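Local structure of chemotaxis signal transduction protein (Thermoanaerobacter tengcongensis, 2QDL) at residues A[54-59]-A[83-88]; A[47-52]-A[145-150]. The protein probably acts as the CheW scaffold of bacterial chemotaxis, coupling the histidine kinase CheA to chemoreceptors in the signalling array. All coordinates share one frame; numbering follows the deposited sequence.

Contact 1 of 2, residues A[54-59]-A[83-88]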
# COMPACT_ATOMS: atom_id res chain seq x y z
N ILE A 54 6.64 7.24 12.36
CA ILE A 54 7.77 8.03 11.88
C ILE A 54 7.48 9.53 12.05
O ILE A 54 6.34 9.99 12.05
CB ILE A 54 8.16 7.69 10.41
CG1 ILE A 54 6.97 7.89 9.45
CG2 ILE A 54 8.77 6.28 10.31
CD1 ILE A 54 7.37 8.01 7.99
N ASN A 55 8.55 10.28 12.23
CA ASN A 55 8.47 11.72 12.29
C ASN A 55 8.93 12.24 10.95
O ASN A 55 10.13 12.23 10.66
CB ASN A 55 9.38 12.26 13.40
CG ASN A 55 9.49 13.77 13.36
OD1 ASN A 55 8.77 14.41 12.65
ND2 ASN A 55 10.41 14.32 14.13
N LEU A 56 7.98 12.65 10.13
CA LEU A 56 8.33 13.09 8.78
C LEU A 56 8.10 14.58 8.67
O LEU A 56 6.97 15.01 8.67
CB LEU A 56 7.53 12.32 7.72
CG LEU A 56 7.84 12.70 6.27
CD1 LEU A 56 9.31 12.43 5.94
CD2 LEU A 56 6.93 11.98 5.29
N ARG A 57 9.19 15.35 8.64
CA ARG A 57 9.14 16.83 8.60
C ARG A 57 8.25 17.44 9.70
O ARG A 57 7.53 18.41 9.44
CB ARG A 57 8.69 17.32 7.21
CG ARG A 57 9.66 16.99 6.10
CD ARG A 57 9.25 17.66 4.75
NE ARG A 57 8.15 16.92 4.15
CZ ARG A 57 8.27 15.84 3.37
NH1 ARG A 57 9.45 15.35 3.04
NH2 ARG A 57 7.18 15.24 2.93
N GLY A 58 8.29 16.87 10.90
CA GLY A 58 7.54 17.42 12.04
C GLY A 58 6.16 16.83 12.21
O GLY A 58 5.44 17.20 13.14
N LYS A 59 5.76 15.92 11.32
CA LYS A 59 4.45 15.26 11.45
C LYS A 59 4.56 13.79 11.86
O LYS A 59 5.42 13.04 11.37
CB LYS A 59 3.58 15.34 10.18
CG LYS A 59 3.70 16.64 9.33
CD LYS A 59 3.57 17.99 10.10
CE LYS A 59 2.31 18.11 10.94
NZ LYS A 59 2.36 19.37 11.75
N ILE A 83 9.01 3.05 2.86
CA ILE A 83 7.73 3.41 3.41
C ILE A 83 7.01 4.31 2.42
O ILE A 83 7.41 5.46 2.20
CB ILE A 83 7.83 4.15 4.79
CG1 ILE A 83 8.54 3.27 5.83
CG2 ILE A 83 6.42 4.57 5.23
CD1 ILE A 83 9.00 4.02 7.11
N ILE A 84 5.94 3.77 1.86
CA ILE A 84 5.07 4.51 0.94
C ILE A 84 4.10 5.34 1.74
O ILE A 84 3.29 4.79 2.52
CB ILE A 84 4.29 3.58 0.00
CG1 ILE A 84 5.26 2.65 -0.76
CG2 ILE A 84 3.42 4.38 -0.93
CD1 ILE A 84 4.58 1.66 -1.66
N ILE A 85 4.17 6.65 1.56
CA ILE A 85 3.26 7.57 2.22
C ILE A 85 1.99 7.71 1.40
O ILE A 85 2.02 8.08 0.22
CB ILE A 85 3.89 8.95 2.49
CG1 ILE A 85 5.27 8.81 3.15
CG2 ILE A 85 2.91 9.90 3.28
CD1 ILE A 85 5.30 8.08 4.47
N VAL A 86 0.88 7.38 2.04
CA VAL A 86 -0.43 7.49 1.43
C VAL A 86 -1.34 8.40 2.32
O VAL A 86 -0.90 8.95 3.33
CB VAL A 86 -1.07 6.06 1.21
CG1 VAL A 86 -0.14 5.16 0.38
CG2 VAL A 86 -1.42 5.40 2.55
N GLU A 87 -2.59 8.55 1.92
CA GLU A 87 -3.57 9.34 2.67
C GLU A 87 -4.82 8.50 2.80
O GLU A 87 -5.30 7.98 1.82
CB GLU A 87 -3.88 10.65 1.96
CG GLU A 87 -4.91 11.47 2.67
CD GLU A 87 -5.42 12.65 1.84
OE1 GLU A 87 -6.26 12.48 0.91
OE2 GLU A 87 -4.96 13.76 2.14
N ILE A 88 -5.28 8.31 4.03
CA ILE A 88 -6.42 7.49 4.32
C ILE A 88 -7.31 8.35 5.20
O ILE A 88 -6.89 8.82 6.28
CB ILE A 88 -6.03 6.19 5.07
CG1 ILE A 88 -5.09 5.33 4.23
CG2 ILE A 88 -7.28 5.40 5.47
CD1 ILE A 88 -4.58 4.14 4.99

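Contact 2 of 2, residues A[47-52]-A[145-150]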
# COMPACT_ATOMS: atom_id res chain seq x y z
N PRO A 47 -1.80 -2.72 18.05
CA PRO A 47 -1.74 -4.00 17.35
C PRO A 47 -0.36 -4.23 16.72
O PRO A 47 0.33 -3.27 16.32
CB PRO A 47 -2.78 -3.84 16.24
CG PRO A 47 -3.73 -2.83 16.77
CD PRO A 47 -2.92 -1.89 17.58
N GLU A 48 0.02 -5.49 16.65
CA GLU A 48 1.29 -5.88 16.05
C GLU A 48 1.51 -5.34 14.63
O GLU A 48 2.63 -5.04 14.26
CB GLU A 48 1.43 -7.41 16.05
CG GLU A 48 1.54 -8.02 17.45
CD GLU A 48 0.19 -8.19 18.18
OE1 GLU A 48 -0.89 -7.79 17.62
OE2 GLU A 48 0.21 -8.72 19.33
N PHE A 49 0.44 -5.24 13.84
CA PHE A 49 0.56 -4.79 12.44
C PHE A 49 0.83 -3.29 12.33
O PHE A 49 1.24 -2.82 11.28
CB PHE A 49 -0.66 -5.21 11.59
CG PHE A 49 -1.91 -4.48 11.91
CD1 PHE A 49 -2.88 -5.06 12.73
CD2 PHE A 49 -2.15 -3.21 11.40
CE1 PHE A 49 -4.07 -4.37 13.03
CE2 PHE A 49 -3.33 -2.52 11.71
CZ PHE A 49 -4.29 -3.11 12.54
N ILE A 50 0.57 -2.54 13.42
CA ILE A 50 1.03 -1.15 13.53
C ILE A 50 2.48 -1.14 14.00
O ILE A 50 2.77 -1.20 15.21
CB ILE A 50 0.19 -0.30 14.48
CG1 ILE A 50 -1.32 -0.52 14.25
CG2 ILE A 50 0.60 1.19 14.37
CD1 ILE A 50 -1.90 0.36 13.18
N GLU A 51 3.40 -1.06 13.05
CA GLU A 51 4.81 -1.15 13.38
C GLU A 51 5.23 -0.02 14.30
O GLU A 51 6.13 -0.19 15.12
CB GLU A 51 5.68 -1.14 12.11
CG GLU A 51 7.14 -1.53 12.38
CD GLU A 51 7.27 -2.96 12.93
OE1 GLU A 51 6.41 -3.80 12.59
OE2 GLU A 51 8.24 -3.22 13.68
N GLY A 52 4.61 1.15 14.11
CA GLY A 52 4.96 2.31 14.89
C GLY A 52 4.74 3.60 14.17
O GLY A 52 3.86 3.72 13.33
N PHE A 145 -6.32 0.49 8.65
CA PHE A 145 -6.14 0.83 10.06
C PHE A 145 -7.35 0.50 10.94
O PHE A 145 -7.31 0.71 12.15
CB PHE A 145 -5.79 2.33 10.21
CG PHE A 145 -4.38 2.65 9.82
CD1 PHE A 145 -3.36 2.63 10.77
CD2 PHE A 145 -4.07 2.93 8.48
CE1 PHE A 145 -2.06 2.90 10.40
CE2 PHE A 145 -2.77 3.19 8.10
CZ PHE A 145 -1.76 3.19 9.05
N GLU A 146 -8.43 0.02 10.33
CA GLU A 146 -9.67 -0.20 11.07
C GLU A 146 -9.66 -1.53 11.82
O GLU A 146 -9.73 -2.60 11.22
CB GLU A 146 -10.91 -0.07 10.18
CG GLU A 146 -12.09 0.57 10.95
CD GLU A 146 -13.40 0.55 10.19
OE1 GLU A 146 -13.46 1.11 9.07
OE2 GLU A 146 -14.39 -0.02 10.71
N VAL A 147 -9.56 -1.42 13.15
CA VAL A 147 -9.53 -2.54 14.09
C VAL A 147 -10.90 -2.64 14.75
O VAL A 147 -11.31 -1.74 15.50
CB VAL A 147 -8.47 -2.30 15.20
CG1 VAL A 147 -8.44 -3.46 16.18
CG2 VAL A 147 -7.09 -2.08 14.60
N ASN A 148 -11.62 -3.74 14.48
CA ASN A 148 -13.04 -3.85 14.87
C ASN A 148 -13.73 -2.61 14.25
O ASN A 148 -13.51 -2.31 13.06
CB ASN A 148 -13.19 -3.87 16.41
N GLY A 149 -14.56 -1.88 15.02
CA GLY A 149 -15.23 -0.72 14.42
C GLY A 149 -14.39 0.55 14.40
O GLY A 149 -14.82 1.57 13.86
N LYS A 150 -13.20 0.53 15.00
CA LYS A 150 -12.49 1.79 15.21
C LYS A 150 -11.12 1.86 14.53
O LYS A 150 -10.44 0.85 14.36
CB LYS A 150 -12.38 2.12 16.71
CG LYS A 150 -12.37 3.62 17.05
CD LYS A 150 -12.38 3.86 18.57
CE LYS A 150 -11.10 3.33 19.25
NZ LYS A 150 -11.32 3.02 20.70

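Contact 1 of 2, residues A[54-59]-A[83-88]
Ile-54 meets both Ile-83 and Ile-85 by splitting at CB into two arms that serve different partners. From CB, the short arm is CG2, whose methyl lies 3.9 Å from CD1 of Ile-83. The longer arm leaves through CG1, set between the backbone N and the carbonyl carbon (chi1 56°), and carries on extended to CD1, which stops 4.1 Å from CD1 of Ile-85. Both encounters are tip to tip, and the axes of segments 54-56 and 83-88 approach to 11.6 Å. Ile-85 is used twice as well: while its CD1 faces Ile-54, its CG1 receives CD2 of Leu-56 at 4.2 Å. All three side-chain pairs within 4.5 Å are apolar, and they join strand segments whose N-to-C directions differ by 67°. A type I' turn from Leu-56 to Lys-59 links strands 50-56 and 59-65 into a beta hairpin. The partner strand 82-88 is paired with strands 33-36 and 91-106, and Val-35 of strand 33-36 touches both Leu-56 and Ile-83. Ile-61 and Val-63 of strand 59-65 also pack on Ile-54. Ile-54, Ile-83 and Ile-85 are buried and Leu-56 is partly exposed; the contact lies between hairpin 50-65 and strand 82-88 of the beta-barrel fold.

Contact 2 of 2, residues A[47-52]-A[145-150]
Phe-49 and Ile-50, neighbours in sequence, reach Val-147 and Phe-145 through different first torsions. In Phe-49, CG sits between the backbone N and the carbonyl carbon (chi1 71°), and the ring extends until its CZ lies 3.6 Å from CG2 of Val-147. In Ile-50, CG1 lies beside the backbone N (chi1 -45°) and anti to the carbonyl carbon, and brings CD1 against the ring of Phe-145, 3.6 Å from CD1 and 3.8 Å from CE1 of that ring.

The two aromatic rings play different parts. Phe-49 offers its edge, since the Val-147 methyl lies near the ring plane, and the two side chains pass each other in opposite directions. The Phe-145 side chain instead crosses that of Ile-50 at about a right angle, and the methyl approaches its ring obliquely. Pro-47 adds its CG, 4.1 Å from CG2 of Val-147, so one valine methyl is shared by a proline and a phenylalanine.

Each segment contains a tight turn. Pro-47 to Ile-50 form a type I turn, closed by the backbone hydrogen bond from Ile-50 N to Pro-47 O (3.0 Å), and Val-147 to Lys-150 form a type II' turn linking the short strands 146-147 and 150-151. Arg-69 makes a cation-pi contact with Phe-49 and donates from NH2 to the carbonyl O of Glu-146, bridging the two segments from outside.

Across the segments themselves, all three residue pairs within 4.5 Å are apolar, implying that direct attachment here rests on van der Waals and hydrophobic contact, while Arg-69 supplies a polar tie.

Contacts 1 and 2 draw on successive parts of strand 50-56: contact 2 uses its start and the turn before it, contact 1 its end and the hairpin beyond. Their centres are 16 Å apart, yet segment 83-88 touches segment 145-150 through Ile-88, which takes no part in the pairing with 54-59; its CD1 packs 3.7 Å from CE2 of Phe-145. Strand 82-88 is thereby linked to segment 145-150, near the C-terminal end of the chain. In the chain, contact 1 is nested within the loop that contact 2 closes. A glycerol, probably from the crystallisation liquor, lies about 6 Å from the Phe-49 side chain in contact 2.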